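Local coordinates for protein endo-1,4-beta-xylanase (Bacteroides thetaiotaomicron VPI-5482, PDB 3KST) that probably hydrolyses the glycosidic bonds of xylan, as a calcium-binding member of glycoside hydrolase family 43, at residues A[25-33]-A[82-93]; A[138-146]-A[155-166]. One frame throughout, in Å; residues are numbered along the deposited sequence.

Interaction 1. Residues A[25-33]-A[82-93]; sequences ADPYVMFYN and PEVYYVESKKKF. With CA (calcium ion), chain C.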
loop_
_atom_site.group_PDB
_atom_site.type_symbol
_atom_site.label_atom_id
_atom_site.label_comp_id
_atom_site.label_asym_id
_atom_site.label_seq_id
_atom_site.Cartn_x
_atom_site.Cartn_y
_atom_site.Cartn_z
ATOM N N ALA A 25 -0.631 9.829 -2.284
ATOM C CA ALA A 25 -1.709 8.857 -2.436
ATOM C C ALA A 25 -1.083 7.466 -2.211
ATOM O O ALA A 25 0.141 7.315 -2.105
ATOM C CB ALA A 25 -2.345 8.954 -3.823
ATOM N N ASP A 26 -1.944 6.463 -2.138
ATOM C CA ASP A 26 -1.558 5.048 -2.004
ATOM C C ASP A 26 -0.468 4.821 -0.936
ATOM O O ASP A 26 0.547 4.131 -1.212
ATOM C CB ASP A 26 -1.065 4.585 -3.388
ATOM C CG ASP A 26 -2.051 4.902 -4.527
ATOM O OD1 ASP A 26 -3.305 4.845 -4.327
ATOM O OD2 ASP A 26 -1.576 5.171 -5.655
ATOM N N PRO A 27 -0.622 5.460 0.254
ATOM C CA PRO A 27 0.431 5.431 1.248
ATOM C C PRO A 27 0.821 4.089 1.863
ATOM O O PRO A 27 0.002 3.159 1.986
ATOM C CB PRO A 27 -0.113 6.394 2.339
ATOM C CG PRO A 27 -1.565 6.143 2.283
ATOM C CD PRO A 27 -1.786 6.193 0.799
ATOM N N TYR A 28 2.112 4.011 2.190
ATOM C CA TYR A 28 2.692 2.906 2.942
ATOM C C TYR A 28 3.662 3.447 3.998
ATOM O O TYR A 28 4.499 4.284 3.667
ATOM C CB TYR A 28 3.474 1.963 2.009
ATOM C CG TYR A 28 3.954 0.745 2.738
ATOM C CD1 TYR A 28 3.150 -0.389 2.837
ATOM C CD2 TYR A 28 5.199 0.748 3.411
ATOM C CE1 TYR A 28 3.590 -1.534 3.574
ATOM C CE2 TYR A 28 5.644 -0.386 4.128
ATOM C CZ TYR A 28 4.849 -1.501 4.214
ATOM O OH TYR A 28 5.291 -2.579 4.935
ATOM N N VAL A 29 3.602 2.902 5.213
ATOM C CA VAL A 29 4.488 3.242 6.328
ATOM C C VAL A 29 5.316 2.023 6.792
ATOM O O VAL A 29 4.764 0.950 7.095
ATOM C CB VAL A 29 3.683 3.877 7.516
ATOM C CG1 VAL A 29 4.448 3.823 8.856
ATOM C CG2 VAL A 29 3.309 5.314 7.160
HETATM N N MSE A 30 6.637 2.213 6.853
HETATM C CA MSE A 30 7.561 1.249 7.441
HETATM C C MSE A 30 8.027 1.839 8.764
HETATM O O MSE A 30 8.473 3.005 8.807
HETATM C CB MSE A 30 8.796 1.009 6.569
HETATM C CG MSE A 30 9.837 0.096 7.263
HETATM SE SE MSE A 30 11.356 -0.212 6.170
HETATM C CE MSE A 30 12.039 1.579 6.042
ATOM N N PHE A 31 7.937 1.036 9.829
ATOM C CA PHE A 31 8.483 1.409 11.138
ATOM C C PHE A 31 9.836 0.689 11.221
ATOM O O PHE A 31 9.877 -0.552 11.265
ATOM C CB PHE A 31 7.558 0.993 12.271
ATOM C CG PHE A 31 8.061 1.380 13.633
ATOM C CD1 PHE A 31 8.308 2.721 13.940
ATOM C CD2 PHE A 31 8.301 0.409 14.614
ATOM C CE1 PHE A 31 8.785 3.096 15.196
ATOM C CE2 PHE A 31 8.767 0.771 15.887
ATOM C CZ PHE A 31 9.002 2.119 16.183
ATOM N N TYR A 32 10.910 1.468 11.159
ATOM C CA TYR A 32 12.286 0.961 11.191
ATOM C C TYR A 32 13.114 1.797 12.144
ATOM O O TYR A 32 13.033 3.020 12.095
ATOM C CB TYR A 32 12.924 1.005 9.798
ATOM C CG TYR A 32 14.263 0.303 9.790
ATOM C CD1 TYR A 32 14.321 -1.086 9.728
ATOM C CD2 TYR A 32 15.466 1.017 9.903
ATOM C CE1 TYR A 32 15.550 -1.769 9.744
ATOM C CE2 TYR A 32 16.711 0.345 9.930
ATOM C CZ TYR A 32 16.736 -1.051 9.860
ATOM O OH TYR A 32 17.924 -1.742 9.867
ATOM N N ASN A 33 13.906 1.129 12.984
ATOM C CA ASN A 33 14.796 1.762 13.987
ATOM C C ASN A 33 14.186 2.990 14.706
ATOM O O ASN A 33 14.710 4.123 14.637
ATOM C CB ASN A 33 16.152 2.098 13.357
ATOM C CG ASN A 33 17.231 2.340 14.401
ATOM O OD1 ASN A 33 17.633 3.476 14.637
ATOM N ND2 ASN A 33 17.645 1.282 15.080
ATOM N N PRO A 82 4.101 2.648 -3.967
ATOM C CA PRO A 82 5.312 2.055 -3.430
ATOM C C PRO A 82 5.097 1.412 -2.050
ATOM O O PRO A 82 4.213 1.841 -1.311
ATOM C CB PRO A 82 6.238 3.262 -3.306
ATOM C CG PRO A 82 5.305 4.385 -2.945
ATOM C CD PRO A 82 4.065 4.112 -3.727
ATOM N N GLU A 83 5.813 0.331 -1.775
ATOM C CA GLU A 83 5.906 -0.254 -0.421
ATOM C C GLU A 83 7.383 -0.546 -0.216
ATOM O O GLU A 83 8.062 -0.944 -1.162
ATOM C CB GLU A 83 5.052 -1.507 -0.237
ATOM C CG GLU A 83 3.539 -1.266 -0.530
ATOM C CD GLU A 83 2.554 -2.310 0.011
ATOM O OE1 GLU A 83 2.926 -3.356 0.634
ATOM O OE2 GLU A 83 1.326 -2.056 -0.157
ATOM N N VAL A 84 7.880 -0.297 0.993
ATOM C CA VAL A 84 9.291 -0.507 1.352
ATOM C C VAL A 84 9.373 -1.433 2.568
ATOM O O VAL A 84 8.635 -1.238 3.549
ATOM C CB VAL A 84 10.000 0.809 1.670
ATOM C CG1 VAL A 84 11.410 0.570 2.232
ATOM C CG2 VAL A 84 10.093 1.716 0.408
ATOM N N TYR A 85 10.311 -2.382 2.525
ATOM C CA TYR A 85 10.498 -3.369 3.559
ATOM C C TYR A 85 11.981 -3.628 3.798
ATOM O O TYR A 85 12.755 -3.765 2.844
ATOM C CB TYR A 85 9.874 -4.727 3.176
ATOM C CG TYR A 85 8.605 -4.670 2.397
ATOM C CD1 TYR A 85 7.374 -4.432 3.021
ATOM C CD2 TYR A 85 8.625 -4.838 1.010
ATOM C CE1 TYR A 85 6.204 -4.401 2.282
ATOM C CE2 TYR A 85 7.493 -4.791 0.282
ATOM C CZ TYR A 85 6.273 -4.555 0.909
ATOM O OH TYR A 85 5.148 -4.514 0.157
ATOM N N TYR A 86 12.354 -3.748 5.072
ATOM C CA TYR A 86 13.702 -4.139 5.440
ATOM C C TYR A 86 13.591 -5.655 5.487
ATOM O O TYR A 86 12.823 -6.179 6.296
ATOM C CB TYR A 86 14.141 -3.593 6.792
ATOM C CG TYR A 86 15.511 -4.128 7.158
ATOM C CD1 TYR A 86 16.654 -3.693 6.495
ATOM C CD2 TYR A 86 15.648 -5.100 8.151
ATOM C CE1 TYR A 86 17.948 -4.242 6.817
ATOM C CE2 TYR A 86 16.911 -5.637 8.491
ATOM C CZ TYR A 86 18.044 -5.199 7.839
ATOM O OH TYR A 86 19.246 -5.768 8.201
ATOM N N VAL A 87 14.301 -6.324 4.580
ATOM C CA VAL A 87 14.278 -7.791 4.517
ATOM C C VAL A 87 15.465 -8.344 5.328
ATOM O O VAL A 87 16.637 -8.217 4.936
ATOM C CB VAL A 87 14.214 -8.318 3.071
ATOM C CG1 VAL A 87 12.901 -7.880 2.400
ATOM C CG2 VAL A 87 15.375 -7.846 2.275
ATOM N N GLU A 88 15.134 -8.951 6.476
ATOM C CA GLU A 88 16.115 -9.510 7.433
ATOM C C GLU A 88 17.064 -10.525 6.789
ATOM O O GLU A 88 18.278 -10.494 7.061
ATOM C CB GLU A 88 15.412 -10.133 8.658
ATOM C CG GLU A 88 16.266 -10.138 9.918
ATOM C CD GLU A 88 16.497 -8.734 10.486
ATOM O OE1 GLU A 88 15.530 -7.939 10.563
ATOM O OE2 GLU A 88 17.644 -8.418 10.874
ATOM N N SER A 89 16.477 -11.397 5.956
ATOM C CA SER A 89 17.169 -12.398 5.115
ATOM C C SER A 89 18.301 -11.801 4.279
ATOM O O SER A 89 19.384 -12.386 4.212
ATOM C CB SER A 89 16.147 -13.057 4.155
ATOM O OG SER A 89 16.755 -13.980 3.267
ATOM N N LYS A 90 18.049 -10.631 3.673
ATOM C CA LYS A 90 19.005 -9.947 2.772
ATOM C C LYS A 90 19.785 -8.773 3.373
ATOM O O LYS A 90 20.682 -8.252 2.705
ATOM C CB LYS A 90 18.281 -9.405 1.529
ATOM C CG LYS A 90 17.220 -10.302 0.907
ATOM C CD LYS A 90 17.797 -11.578 0.396
ATOM C CE LYS A 90 16.772 -12.358 -0.364
ATOM N NZ LYS A 90 17.408 -13.537 -0.943
ATOM N N LYS A 91 19.408 -8.336 4.580
ATOM C CA LYS A 91 19.984 -7.151 5.277
ATOM C C LYS A 91 20.085 -5.904 4.393
ATOM O O LYS A 91 21.139 -5.257 4.274
ATOM C CB LYS A 91 21.291 -7.493 6.013
ATOM C CG LYS A 91 21.051 -8.507 7.124
ATOM C CD LYS A 91 22.295 -8.726 7.965
ATOM C CE LYS A 91 21.999 -9.576 9.188
ATOM N NZ LYS A 91 21.087 -8.907 10.154
ATOM N N LYS A 92 18.935 -5.587 3.781
ATOM C CA LYS A 92 18.797 -4.523 2.790
ATOM C C LYS A 92 17.305 -4.131 2.653
ATOM O O LYS A 92 16.417 -4.950 2.925
ATOM C CB LYS A 92 19.318 -5.072 1.456
ATOM C CG LYS A 92 19.703 -4.069 0.395
ATOM C CD LYS A 92 20.338 -4.713 -0.853
ATOM C CE LYS A 92 21.639 -5.486 -0.553
ATOM N NZ LYS A 92 22.267 -6.003 -1.798
ATOM N N PHE A 93 17.060 -2.901 2.211
ATOM C CA PHE A 93 15.697 -2.398 1.973
ATOM C C PHE A 93 15.246 -2.707 0.535
ATOM O O PHE A 93 16.012 -2.546 -0.415
ATOM C CB PHE A 93 15.608 -0.896 2.270
ATOM C CG PHE A 93 15.959 -0.562 3.688
ATOM C CD1 PHE A 93 17.296 -0.391 4.061
ATOM C CD2 PHE A 93 14.962 -0.467 4.662
ATOM C CE1 PHE A 93 17.636 -0.105 5.374
ATOM C CE2 PHE A 93 15.306 -0.196 5.993
ATOM C CZ PHE A 93 16.641 -0.011 6.340
HETATM CA CA CA C . 0.041 -0.536 -1.368
HETATM O O HOH W 1 1.432 1.554 -1.830
HETATM O O HOH W 2 -0.333 0.844 0.645
HETATM O O HOH W 3 8.051 -2.206 5.940
HETATM O O HOH W 4 -2.025 -1.361 -0.030
HETATM O O HOH W 5 1.405 -1.020 -3.396
HETATM O O HOH W 6 -0.984 -2.556 -2.563
#
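Y28 lays one face of its ring over E83, whose CB stands 3.9 Å from the centroid of the Y28 ring and close to the ring normal, a CH-pi contact. The carboxylate of E83 continues along the rim of that ring, its plane turned 24° from it, and reaches the calcium ion through OE2 at 2.3 Å. OE1 is engaged by Y85 OH at 2.6 Å, on the anti side, and by S132. Y28 OH lies near the plane of the Y85 ring, at its edge, 3.3 Å from Y85 CE1. Trimming Y28 to an alanine would probably open a gap over CB and CG of E83 and leave the Y85 edge without its neighbour, with the carboxylate still held by calcium, Y85 and S132. Farther along, the selenomethionine M30 bends at its last torsion (chi3 64°), which brings CE to 3.7 Å from F93 CE2 while SE lies at the edge of the same ring, a Met-aromatic contact. F93 then points its edge at the face of Y32, with planes at 77°, and Y32 CE1 sits over a face of Y86, completing an aromatic cluster. No direct hydrogen bond joins the two segments; one calcium-bound water donates to D26 O and P82 O, and another water links Y28 OH with V84 O. Strands 27-32 and 80-87 belong to separate sheets and run nearly parallel, the packing of adjacent blades in the five-bladed beta-propeller of family 43, with the predicted proton acceptor D26 and the axial calcium site, shared with H251, at its inner end.

Interaction 2. Residues A[138-146]-A[155-166]; sequences DGTPYLYFV and WVAQMTDDLMSI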
loop_
_atom_site.group_PDB
_atom_site.type_symbol
_atom_site.label_atom_id
_atom_site.label_comp_id
_atom_site.label_asym_id
_atom_site.label_seq_id
_atom_site.Cartn_x
_atom_site.Cartn_y
_atom_site.Cartn_z
ATOM N N ASP A 138 7.039 -19.614 7.358
ATOM C CA ASP A 138 7.746 -20.636 6.557
ATOM C C ASP A 138 9.037 -20.113 5.878
ATOM O O ASP A 138 9.908 -20.887 5.449
ATOM C CB ASP A 138 6.713 -21.007 5.457
ATOM C CG ASP A 138 7.096 -22.150 4.576
ATOM O OD1 ASP A 138 8.109 -22.837 4.763
ATOM O OD2 ASP A 138 6.289 -22.356 3.661
ATOM N N GLY A 139 9.109 -18.790 5.683
ATOM C CA GLY A 139 10.182 -18.144 4.910
ATOM C C GLY A 139 9.839 -17.921 3.432
ATOM O O GLY A 139 10.625 -17.309 2.716
ATOM N N THR A 140 8.661 -18.362 2.994
ATOM C CA THR A 140 8.234 -18.282 1.599
ATOM C C THR A 140 7.717 -16.867 1.301
ATOM O O THR A 140 6.785 -16.412 1.981
ATOM C CB THR A 140 7.123 -19.329 1.307
ATOM O OG1 THR A 140 7.608 -20.653 1.654
ATOM C CG2 THR A 140 6.615 -19.292 -0.167
ATOM N N PRO A 141 8.291 -16.197 0.281
ATOM C CA PRO A 141 7.816 -14.853 -0.115
ATOM C C PRO A 141 6.606 -14.929 -1.050
ATOM O O PRO A 141 6.606 -15.756 -1.963
ATOM C CB PRO A 141 9.030 -14.277 -0.857
ATOM C CG PRO A 141 9.685 -15.455 -1.456
ATOM C CD PRO A 141 9.500 -16.571 -0.480
ATOM N N TYR A 142 5.597 -14.081 -0.812
ATOM C CA TYR A 142 4.410 -13.958 -1.680
ATOM C C TYR A 142 4.252 -12.507 -2.099
ATOM O O TYR A 142 4.439 -11.614 -1.263
ATOM C CB TYR A 142 3.135 -14.415 -0.967
ATOM C CG TYR A 142 3.183 -15.850 -0.560
ATOM C CD1 TYR A 142 2.849 -16.863 -1.456
ATOM C CD2 TYR A 142 3.571 -16.208 0.745
ATOM C CE1 TYR A 142 2.893 -18.217 -1.064
ATOM C CE2 TYR A 142 3.613 -17.536 1.138
ATOM C CZ TYR A 142 3.293 -18.536 0.226
ATOM O OH TYR A 142 3.338 -19.835 0.653
ATOM N N LEU A 143 3.924 -12.274 -3.371
ATOM C CA LEU A 143 3.634 -10.934 -3.898
ATOM C C LEU A 143 2.185 -10.886 -4.354
ATOM O O LEU A 143 1.742 -11.727 -5.180
ATOM C CB LEU A 143 4.561 -10.538 -5.066
ATOM C CG LEU A 143 4.511 -9.050 -5.472
ATOM C CD1 LEU A 143 5.097 -8.221 -4.351
ATOM C CD2 LEU A 143 5.321 -8.753 -6.762
ATOM N N TYR A 144 1.456 -9.917 -3.796
ATOM C CA TYR A 144 0.078 -9.596 -4.134
ATOM C C TYR A 144 0.170 -8.407 -5.083
ATOM O O TYR A 144 1.003 -7.530 -4.891
ATOM C CB TYR A 144 -0.747 -9.276 -2.882
ATOM C CG TYR A 144 -0.738 -10.458 -1.956
ATOM C CD1 TYR A 144 0.336 -10.673 -1.092
ATOM C CD2 TYR A 144 -1.757 -11.418 -1.998
ATOM C CE1 TYR A 144 0.407 -11.816 -0.288
ATOM C CE2 TYR A 144 -1.704 -12.564 -1.171
ATOM C CZ TYR A 144 -0.620 -12.745 -0.320
ATOM O OH TYR A 144 -0.528 -13.847 0.490
ATOM N N PHE A 145 -0.650 -8.425 -6.131
ATOM C CA PHE A 145 -0.636 -7.401 -7.168
ATOM C C PHE A 145 -1.910 -7.533 -7.975
ATOM O O PHE A 145 -2.592 -8.558 -7.870
ATOM C CB PHE A 145 0.614 -7.548 -8.064
ATOM C CG PHE A 145 0.776 -8.910 -8.667
ATOM C CD1 PHE A 145 1.461 -9.916 -7.958
ATOM C CD2 PHE A 145 0.298 -9.200 -9.945
ATOM C CE1 PHE A 145 1.624 -11.177 -8.493
ATOM C CE2 PHE A 145 0.475 -10.479 -10.486
ATOM C CZ PHE A 145 1.149 -11.458 -9.748
ATOM N N VAL A 146 -2.214 -6.501 -8.751
ATOM C CA VAL A 146 -3.416 -6.425 -9.587
ATOM C C VAL A 146 -3.111 -6.801 -11.008
ATOM O O VAL A 146 -2.136 -6.285 -11.570
ATOM C CB VAL A 146 -3.963 -4.966 -9.647
ATOM C CG1 VAL A 146 -5.024 -4.774 -10.785
ATOM C CG2 VAL A 146 -4.526 -4.546 -8.267
ATOM N N TRP A 155 -4.340 -10.615 -7.582
ATOM C CA TRP A 155 -3.702 -11.928 -7.748
ATOM C C TRP A 155 -2.565 -12.084 -6.750
ATOM O O TRP A 155 -2.128 -11.127 -6.112
ATOM C CB TRP A 155 -3.158 -12.053 -9.183
ATOM C CG TRP A 155 -4.224 -12.303 -10.182
ATOM C CD1 TRP A 155 -5.124 -11.412 -10.669
ATOM C CD2 TRP A 155 -4.530 -13.547 -10.780
ATOM N NE1 TRP A 155 -5.962 -12.011 -11.573
ATOM C CE2 TRP A 155 -5.615 -13.331 -11.665
ATOM C CE3 TRP A 155 -3.969 -14.824 -10.690
ATOM C CZ2 TRP A 155 -6.171 -14.365 -12.440
ATOM C CZ3 TRP A 155 -4.517 -15.847 -11.447
ATOM C CH2 TRP A 155 -5.632 -15.615 -12.282
ATOM N N VAL A 156 -2.084 -13.309 -6.594
ATOM C CA VAL A 156 -0.904 -13.582 -5.799
ATOM C C VAL A 156 -0.074 -14.622 -6.533
ATOM O O VAL A 156 -0.636 -15.403 -7.336
ATOM C CB VAL A 156 -1.284 -14.103 -4.386
ATOM C CG1 VAL A 156 -2.046 -15.474 -4.509
ATOM C CG2 VAL A 156 -0.042 -14.190 -3.451
ATOM N N ALA A 157 1.239 -14.567 -6.305
ATOM C CA ALA A 157 2.180 -15.589 -6.765
ATOM C C ALA A 157 3.347 -15.643 -5.790
ATOM O O ALA A 157 3.681 -14.661 -5.186
ATOM C CB ALA A 157 2.696 -15.276 -8.144
ATOM N N GLN A 158 3.949 -16.817 -5.647
ATOM C CA GLN A 158 5.152 -16.962 -4.837
ATOM C C GLN A 158 6.293 -16.291 -5.599
ATOM O O GLN A 158 6.327 -16.343 -6.842
ATOM C CB GLN A 158 5.459 -18.448 -4.642
ATOM C CG GLN A 158 6.626 -18.753 -3.743
ATOM C CD GLN A 158 7.000 -20.226 -3.755
ATOM O OE1 GLN A 158 6.186 -21.087 -4.102
ATOM N NE2 GLN A 158 8.245 -20.526 -3.353
HETATM N N MSE A 159 7.194 -15.630 -4.871
HETATM C CA MSE A 159 8.382 -15.022 -5.485
HETATM C C MSE A 159 9.551 -16.003 -5.431
HETATM O O MSE A 159 9.564 -16.943 -4.630
HETATM C CB MSE A 159 8.832 -13.726 -4.775
HETATM C CG MSE A 159 7.780 -12.637 -4.681
HETATM SE SE MSE A 159 8.566 -10.864 -4.631
HETATM C CE MSE A 159 8.952 -10.712 -6.489
ATOM N N THR A 160 10.551 -15.760 -6.276
ATOM C CA THR A 160 11.812 -16.491 -6.170
ATOM C C THR A 160 12.550 -16.029 -4.881
ATOM O O THR A 160 12.141 -15.050 -4.227
ATOM C CB THR A 160 12.669 -16.297 -7.432
ATOM O OG1 THR A 160 12.862 -14.901 -7.674
ATOM C CG2 THR A 160 11.970 -16.898 -8.675
ATOM N N ASP A 161 13.647 -16.715 -4.547
ATOM C CA ASP A 161 14.431 -16.436 -3.331
ATOM C C ASP A 161 15.008 -15.014 -3.337
ATOM O O ASP A 161 15.094 -14.381 -2.298
ATOM C CB ASP A 161 15.622 -17.428 -3.176
ATOM C CG ASP A 161 15.196 -18.906 -3.009
ATOM O OD1 ASP A 161 14.152 -19.213 -2.388
ATOM O OD2 ASP A 161 15.955 -19.797 -3.472
ATOM N N ASP A 162 15.388 -14.520 -4.519
ATOM C CA ASP A 162 15.994 -13.172 -4.649
ATOM C C ASP A 162 14.971 -12.026 -4.650
ATOM O O ASP A 162 15.374 -10.872 -4.793
ATOM C CB ASP A 162 16.951 -13.077 -5.876
ATOM C CG ASP A 162 16.256 -13.243 -7.242
ATOM O OD1 ASP A 162 15.031 -13.370 -7.335
ATOM O OD2 ASP A 162 16.960 -13.162 -8.276
ATOM N N LEU A 163 13.669 -12.342 -4.579
ATOM C CA LEU A 163 12.591 -11.325 -4.581
ATOM C C LEU A 163 12.497 -10.463 -5.873
ATOM O O LEU A 163 11.843 -9.375 -5.879
ATOM C CB LEU A 163 12.732 -10.439 -3.310
ATOM C CG LEU A 163 12.923 -11.096 -1.922
ATOM C CD1 LEU A 163 12.929 -10.100 -0.746
ATOM C CD2 LEU A 163 11.839 -12.134 -1.679
HETATM N N MSE A 164 13.094 -10.974 -6.966
HETATM C CA MSE A 164 13.214 -10.291 -8.240
HETATM C C MSE A 164 12.210 -10.831 -9.284
HETATM O O MSE A 164 11.945 -10.187 -10.274
HETATM C CB MSE A 164 14.669 -10.485 -8.727
HETATM C CG MSE A 164 15.223 -9.372 -9.562
HETATM SE SE MSE A 164 15.801 -7.822 -8.516
HETATM C CE MSE A 164 14.891 -8.164 -6.841
ATOM N N SER A 165 11.698 -12.039 -9.066
ATOM C CA SER A 165 10.775 -12.675 -10.015
ATOM C C SER A 165 9.650 -13.373 -9.289
ATOM O O SER A 165 9.801 -13.738 -8.112
ATOM C CB SER A 165 11.515 -13.762 -10.797
ATOM O OG SER A 165 12.675 -13.288 -11.451
ATOM N N ILE A 166 8.538 -13.553 -9.998
ATOM C CA ILE A 166 7.421 -14.375 -9.500
ATOM C C ILE A 166 7.494 -15.745 -10.157
ATOM O O ILE A 166 7.995 -15.874 -11.275
ATOM C CB ILE A 166 6.028 -13.748 -9.716
ATOM C CG1 ILE A 166 5.695 -13.434 -11.171
ATOM C CG2 ILE A 166 5.902 -12.456 -8.912
ATOM C CD1 ILE A 166 4.170 -13.220 -11.354
#
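P141 O and M159 N begin a ladder of backbone hydrogen bonds in the antiparallel hairpin of strands 141-148 and 152-158, the two middle strands of a four-stranded propeller blade. L143 and A157 form one hydrogen-bonded pair and F145 and W155 another; the bond from L143 N to A157 O, 3.0 Å long, is almost straight at 176°. Between these rungs, Y142 stands opposite Q158 and Y144 opposite V156 as non-hydrogen-bonded pairs, where CA-H...O contacts such as V156 CA to L143 O at 3.3 Å add to the backbone pairing.

Apolar contacts cover both faces of the hairpin. On the face of Y142 and Y144, V156 turns CG2 anti to its own nitrogen and presses it over the Y144 ring, 3.5 Å from the centroid, a CH-pi contact; the Y144 hydroxyl is bonded to P225 O. On the face of L143 and F145, the phenyl of F145 carries W155 CB over one side and meets I166 CD1 with its CZ at 3.8 Å. L143 CB rests against CG of the selenomethionine M159, whose chain curls back so that CE approaches L143 CD2. At the start of strand 141-148, P141 CB meets L163 CD2 at 3.6 Å, and just before it T140 CG2 lies across the extended chain of Q158.

After strand 152-158, T160 to L163 make a type I turn, closed by L163 N to T160 O, and D162 adds an Asx turn by accepting from M164 N. The same oxygen, D162 OD1, receives T160 OG1 at 2.7 Å nearly in line with its C-O bond, and the two donors reach it from opposite faces of the carboxylate plane.

Overall arrangement
Both segments of interaction 1 precede those of interaction 2 along the chain, and the centres of the two contacts lie about 15 Å apart. Interaction 1 joins different sheets, strand 27-32 against the blade of strands 80-87, 92-99 and 102-108, whereas interaction 2 lies wholly inside the next blade, between strands 141-148 and 152-158. They meet where K90 NZ probably donates a hydrogen bond to D161 O, 2.8 Å away. L143 and F145 also touch I103 on strand 102-108, an outer strand of the blade that carries 82-93. Blade-to-blade and within-blade contacts thus together help build the propeller around its central calcium and the predicted catalytic residues.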